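Local coordinates for protein putative glycosylhydrolase (Parabacteroides distasonis, PDB 3S5Q) that is probably a hydrolase acting on glycosidic substrates, built on a concanavalin A-like beta sandwich, at residues T46-E60 and K190-I204. Sequence-based numbering, arbitrary orientation.
Sequences TATADQSIWTKVQYE and KGYIGLQGKHGESNI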
loop_
_atom_site.group_PDB
_atom_site.type_symbol
_atom_site.label_atom_id
_atom_site.label_comp_id
_atom_site.label_asym_id
_atom_site.label_seq_id
_atom_site.Cartn_x
_atom_site.Cartn_y
_atom_site.Cartn_z
ATOM N N THR A 46 10.533 -8.962 3.173
ATOM C CA THR A 46 9.454 -9.879 3.456
ATOM C C THR A 46 9.251 -10.056 4.961
ATOM O O THR A 46 10.170 -9.837 5.753
ATOM C CB THR A 46 9.678 -11.248 2.743
ATOM O OG1 THR A 46 8.525 -12.063 2.920
ATOM C CG2 THR A 46 10.852 -11.939 3.288
ATOM N N ALA A 47 8.020 -10.425 5.313
ATOM C CA ALA A 47 7.545 -10.541 6.686
ATOM C C ALA A 47 7.042 -11.985 6.909
ATOM O O ALA A 47 6.458 -12.578 6.006
ATOM C CB ALA A 47 6.420 -9.504 6.935
ATOM N N THR A 48 7.284 -12.562 8.077
ATOM C CA THR A 48 6.748 -13.918 8.359
ATOM C C THR A 48 5.617 -13.943 9.439
ATOM O O THR A 48 5.152 -15.000 9.857
ATOM C CB THR A 48 7.890 -14.893 8.664
ATOM O OG1 THR A 48 8.761 -14.309 9.644
ATOM C CG2 THR A 48 8.683 -15.255 7.342
ATOM N N ALA A 49 5.159 -12.766 9.846
ATOM C CA ALA A 49 4.055 -12.635 10.797
ATOM C C ALA A 49 3.298 -11.384 10.471
ATOM O O ALA A 49 3.755 -10.583 9.646
ATOM C CB ALA A 49 4.582 -12.566 12.224
ATOM N N ASP A 50 2.174 -11.191 11.163
ATOM C CA ASP A 50 1.335 -10.017 11.010
ATOM C C ASP A 50 1.769 -8.900 11.963
ATOM O O ASP A 50 0.988 -8.465 12.825
ATOM C CB ASP A 50 -0.145 -10.390 11.261
ATOM C CG ASP A 50 -1.119 -9.318 10.803
ATOM O OD1 ASP A 50 -0.723 -8.350 10.110
ATOM O OD2 ASP A 50 -2.323 -9.457 11.116
ATOM N N GLN A 51 3.002 -8.409 11.770
ATOM C CA GLN A 51 3.468 -7.170 12.403
ATOM C C GLN A 51 4.046 -6.284 11.307
ATOM O O GLN A 51 4.628 -6.802 10.344
ATOM C CB GLN A 51 4.532 -7.449 13.471
ATOM C CG GLN A 51 4.159 -8.459 14.558
ATOM C CD GLN A 51 3.036 -7.968 15.477
ATOM O OE1 GLN A 51 2.893 -6.766 15.748
ATOM N NE2 GLN A 51 2.246 -8.912 15.983
ATOM N N SER A 52 3.882 -4.962 11.440
ATOM C CA SER A 52 4.235 -4.057 10.349
ATOM C C SER A 52 5.663 -3.526 10.474
ATOM O O SER A 52 6.310 -3.660 11.530
ATOM C CB SER A 52 3.245 -2.892 10.270
ATOM O OG SER A 52 3.328 -2.117 11.439
ATOM N N ILE A 53 6.152 -2.961 9.374
ATOM C CA ILE A 53 7.440 -2.249 9.341
ATOM C C ILE A 53 7.155 -0.780 9.052
ATOM O O ILE A 53 6.341 -0.460 8.178
ATOM C CB ILE A 53 8.492 -2.864 8.345
ATOM C CG1 ILE A 53 9.821 -2.111 8.404
ATOM C CG2 ILE A 53 8.040 -2.876 6.917
ATOM C CD1 ILE A 53 10.961 -2.908 7.814
ATOM N N TRP A 54 7.811 0.112 9.806
ATOM C CA TRP A 54 7.508 1.538 9.767
ATOM C C TRP A 54 8.742 2.391 9.530
ATOM O O TRP A 54 9.847 2.057 9.962
ATOM C CB TRP A 54 6.933 2.004 11.104
ATOM C CG TRP A 54 5.713 1.318 11.530
ATOM C CD1 TRP A 54 5.622 0.323 12.445
ATOM C CD2 TRP A 54 4.375 1.589 11.086
ATOM N NE1 TRP A 54 4.299 -0.051 12.610
ATOM C CE2 TRP A 54 3.514 0.731 11.809
ATOM C CE3 TRP A 54 3.810 2.514 10.181
ATOM C CZ2 TRP A 54 2.135 0.725 11.623
ATOM C CZ3 TRP A 54 2.429 2.516 10.007
ATOM C CH2 TRP A 54 1.610 1.614 10.715
ATOM N N THR A 55 8.524 3.509 8.859
ATOM C CA THR A 55 9.530 4.534 8.750
ATOM C C THR A 55 9.705 5.140 10.151
ATOM O O THR A 55 8.799 5.064 11.005
ATOM C CB THR A 55 9.103 5.627 7.741
ATOM O OG1 THR A 55 7.863 6.238 8.164
ATOM C CG2 THR A 55 8.985 5.052 6.303
ATOM N N LYS A 56 10.881 5.709 10.378
ATOM C CA LYS A 56 11.166 6.457 11.589
ATOM C C LYS A 56 10.854 7.939 11.474
ATOM O O LYS A 56 10.856 8.648 12.487
ATOM C CB LYS A 56 12.641 6.278 11.955
ATOM C CG LYS A 56 12.923 4.962 12.636
ATOM C CD LYS A 56 14.390 4.794 12.913
ATOM C CE LYS A 56 14.630 3.757 13.996
ATOM N NZ LYS A 56 16.082 3.545 14.172
ATOM N N VAL A 57 10.626 8.415 10.251
ATOM C CA VAL A 57 10.284 9.821 10.008
ATOM C C VAL A 57 8.901 9.860 9.355
ATOM O O VAL A 57 8.478 8.895 8.745
ATOM C CB VAL A 57 11.387 10.566 9.134
ATOM C CG1 VAL A 57 12.799 10.112 9.502
ATOM C CG2 VAL A 57 11.189 10.362 7.680
ATOM N N GLN A 58 8.193 10.975 9.512
ATOM C CA GLN A 58 6.875 11.143 8.939
ATOM C C GLN A 58 6.993 11.829 7.597
ATOM O O GLN A 58 7.928 12.607 7.364
ATOM C CB GLN A 58 5.991 11.983 9.855
ATOM C CG GLN A 58 5.748 11.341 11.187
ATOM C CD GLN A 58 4.922 12.189 12.115
ATOM O OE1 GLN A 58 3.957 12.818 11.710
ATOM N NE2 GLN A 58 5.278 12.166 13.393
ATOM N N TYR A 59 6.027 11.549 6.733
ATOM C CA TYR A 59 6.039 12.034 5.363
ATOM C C TYR A 59 4.686 12.629 4.990
ATOM O O TYR A 59 3.630 12.115 5.381
ATOM C CB TYR A 59 6.364 10.898 4.400
ATOM C CG TYR A 59 7.779 10.360 4.501
ATOM C CD1 TYR A 59 8.823 10.972 3.804
ATOM C CD2 TYR A 59 8.065 9.230 5.230
ATOM C CE1 TYR A 59 10.126 10.514 3.868
ATOM C CE2 TYR A 59 9.383 8.734 5.283
ATOM C CZ TYR A 59 10.402 9.402 4.619
ATOM O OH TYR A 59 11.679 8.926 4.663
ATOM N N GLU A 60 4.750 13.683 4.188
ATOM C CA GLU A 60 3.596 14.294 3.526
ATOM C C GLU A 60 4.003 14.705 2.086
ATOM O O GLU A 60 5.185 14.803 1.772
ATOM C CB GLU A 60 3.112 15.520 4.305
ATOM C CG GLU A 60 4.153 16.574 4.447
ATOM C CD GLU A 60 3.669 17.775 5.239
ATOM O OE1 GLU A 60 2.422 17.880 5.426
ATOM O OE2 GLU A 60 4.545 18.621 5.608
ATOM N N LYS A 190 -0.161 13.841 7.144
ATOM C CA LYS A 190 1.265 13.680 7.429
ATOM C C LYS A 190 1.415 12.527 8.451
ATOM O O LYS A 190 0.669 12.447 9.438
ATOM C CB LYS A 190 1.855 14.987 7.988
ATOM C CG LYS A 190 3.389 14.939 8.214
ATOM C CD LYS A 190 3.974 16.206 8.882
ATOM C CE LYS A 190 5.473 16.315 8.624
ATOM N NZ LYS A 190 6.019 17.648 9.076
ATOM N N GLY A 191 2.342 11.608 8.201
ATOM C CA GLY A 191 2.516 10.532 9.124
ATOM C C GLY A 191 3.607 9.574 8.716
ATOM O O GLY A 191 4.225 9.734 7.681
ATOM N N TYR A 192 3.813 8.568 9.558
ATOM C CA TYR A 192 4.726 7.481 9.264
ATOM C C TYR A 192 4.153 6.709 8.088
ATOM O O TYR A 192 2.930 6.686 7.871
ATOM C CB TYR A 192 4.885 6.547 10.488
ATOM C CG TYR A 192 5.428 7.283 11.668
ATOM C CD1 TYR A 192 6.776 7.610 11.738
ATOM C CD2 TYR A 192 4.586 7.735 12.679
ATOM C CE1 TYR A 192 7.262 8.333 12.809
ATOM C CE2 TYR A 192 5.067 8.430 13.759
ATOM C CZ TYR A 192 6.401 8.750 13.805
ATOM O OH TYR A 192 6.896 9.438 14.895
ATOM N N ILE A 193 5.050 6.053 7.356
ATOM C CA ILE A 193 4.655 5.126 6.305
ATOM C C ILE A 193 5.001 3.721 6.800
ATOM O O ILE A 193 6.041 3.528 7.406
ATOM C CB ILE A 193 5.395 5.410 4.968
ATOM C CG1 ILE A 193 4.943 6.734 4.338
ATOM C CG2 ILE A 193 5.211 4.219 4.015
ATOM C CD1 ILE A 193 5.770 7.164 3.127
ATOM N N GLY A 194 4.108 2.764 6.549
ATOM C CA GLY A 194 4.325 1.373 6.926
ATOM C C GLY A 194 3.892 0.400 5.872
ATOM O O GLY A 194 3.049 0.709 5.019
ATOM N N LEU A 195 4.500 -0.784 5.924
ATOM C CA LEU A 195 4.014 -1.960 5.243
ATOM C C LEU A 195 3.416 -2.943 6.265
ATOM O O LEU A 195 4.070 -3.335 7.245
ATOM C CB LEU A 195 5.151 -2.633 4.501
ATOM C CG LEU A 195 5.983 -1.733 3.628
ATOM C CD1 LEU A 195 7.096 -2.578 3.044
ATOM C CD2 LEU A 195 5.097 -1.020 2.531
ATOM N N GLN A 196 2.160 -3.325 6.042
ATOM C CA GLN A 196 1.531 -4.322 6.876
ATOM C C GLN A 196 2.320 -5.619 6.663
ATOM O O GLN A 196 2.878 -5.825 5.606
ATOM C CB GLN A 196 0.049 -4.502 6.516
ATOM C CG GLN A 196 -0.736 -5.318 7.578
ATOM C CD GLN A 196 -2.235 -5.552 7.252
ATOM O OE1 GLN A 196 -2.782 -5.058 6.244
ATOM N NE2 GLN A 196 -2.898 -6.304 8.131
ATOM N N GLY A 197 2.390 -6.458 7.675
ATOM C CA GLY A 197 2.977 -7.786 7.502
ATOM C C GLY A 197 1.995 -8.762 6.857
ATOM O O GLY A 197 1.035 -8.392 6.172
ATOM N N LYS A 198 2.274 -10.024 7.101
ATOM C CA LYS A 198 1.533 -11.168 6.606
ATOM C C LYS A 198 0.209 -11.326 7.413
ATOM O O LYS A 198 0.188 -11.968 8.472
ATOM C CB LYS A 198 2.491 -12.353 6.825
ATOM C CG LYS A 198 2.221 -13.682 6.186
ATOM C CD LYS A 198 3.159 -14.714 6.865
ATOM C CE LYS A 198 2.948 -16.159 6.390
ATOM N NZ LYS A 198 4.061 -17.073 6.815
ATOM N N HIS A 199 -0.882 -10.737 6.922
ATOM C CA HIS A 199 -2.202 -10.806 7.605
ATOM C C HIS A 199 -2.960 -12.104 7.246
ATOM O O HIS A 199 -3.969 -12.445 7.876
ATOM C CB HIS A 199 -3.034 -9.558 7.252
ATOM C CG HIS A 199 -4.262 -9.351 8.096
ATOM N ND1 HIS A 199 -4.210 -9.040 9.440
ATOM C CD2 HIS A 199 -5.574 -9.322 7.756
ATOM C CE1 HIS A 199 -5.438 -8.872 9.899
ATOM N NE2 HIS A 199 -6.284 -9.025 8.895
ATOM N N GLY A 200 -2.469 -12.814 6.226
ATOM C CA GLY A 200 -2.973 -14.145 5.879
ATOM C C GLY A 200 -1.992 -15.198 6.345
ATOM O O GLY A 200 -1.106 -14.912 7.149
ATOM N N GLU A 201 -2.178 -16.429 5.876
ATOM C CA GLU A 201 -1.180 -17.485 6.070
ATOM C C GLU A 201 -0.246 -17.559 4.867
ATOM O O GLU A 201 0.666 -18.361 4.841
ATOM C CB GLU A 201 -1.834 -18.854 6.336
ATOM C CG GLU A 201 -2.167 -19.125 7.838
ATOM C CD GLU A 201 -2.353 -20.612 8.146
ATOM O OE1 GLU A 201 -1.976 -21.466 7.298
ATOM O OE2 GLU A 201 -2.868 -20.937 9.244
ATOM N N SER A 202 -0.465 -16.701 3.873
ATOM C CA SER A 202 0.442 -16.635 2.730
ATOM C C SER A 202 1.296 -15.365 2.727
ATOM O O SER A 202 0.947 -14.289 3.292
ATOM C CB SER A 202 -0.331 -16.754 1.424
ATOM O OG SER A 202 -1.466 -15.916 1.492
ATOM N N ASN A 203 2.417 -15.517 2.042
ATOM C CA ASN A 203 3.496 -14.561 2.116
ATOM C C ASN A 203 3.348 -13.360 1.201
ATOM O O ASN A 203 2.726 -13.441 0.151
ATOM C CB ASN A 203 4.803 -15.271 1.834
ATOM C CG ASN A 203 5.204 -16.171 2.962
ATOM O OD1 ASN A 203 5.144 -15.800 4.151
ATOM N ND2 ASN A 203 5.579 -17.377 2.613
ATOM N N ILE A 204 3.946 -12.255 1.632
ATOM C CA ILE A 204 4.028 -11.028 0.847
ATOM C C ILE A 204 5.511 -10.700 0.653
ATOM O O ILE A 204 6.272 -10.819 1.598
ATOM C CB ILE A 204 3.266 -9.816 1.560
ATOM C CG1 ILE A 204 3.288 -8.574 0.698
ATOM C CG2 ILE A 204 3.842 -9.460 2.967
ATOM C CD1 ILE A 204 2.579 -8.688 -0.605
HETATM O O HOH W 1 1.118 -6.184 10.089
HETATM O O HOH W 2 -3.372 -12.313 11.074
#
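With OG1 of Thr55 set between its own backbone N and carbonyl carbon (chi1 60°), and CG of Asp50 swung anti to its backbone N (chi1 -166°), Thr55 meets Ile193 where strands 53-55 and 192-195 pair, and Asp50 meets His199 in the loops past the end of that pairing. The two strands are antiparallel neighbours in one sheet of a concanavalin A-like beta sandwich, and they illustrate how a side chain can take over as acceptor where the backbone register breaks. Ile53 and Leu195 exchange two backbone hydrogen bonds, and Thr55 N donates to Ile193 O. The return bond is different: Ile193 N donates to Thr55 OG1 (2.9 Å), and the hydroxyl in turn donates to Val57 O (2.8 Å). The register then slips by two residues before Tyr59 pairs with Gly191. At the slip, Gln58 CG lies over the centre of the Tyr192 ring, 3.7 Å from its centroid, in a CH-pi contact; Lys85 adds a cation-pi contact to the same ring. Gly194 lets the Trp54 indole lie close to the backbone, CE3 3.5 Å from the glycine CA. Tyr59 CD2 meets Ile193 CD1 (3.7 Å), and both side chains touch Leu211 of strand 204-213. Beyond the strands, water joins Asp50 OD1 to Gly197 N, while His199 ND1 donates to the syn side of Asp50 OD2 (2.6 Å), 35° out of the carboxylate plane.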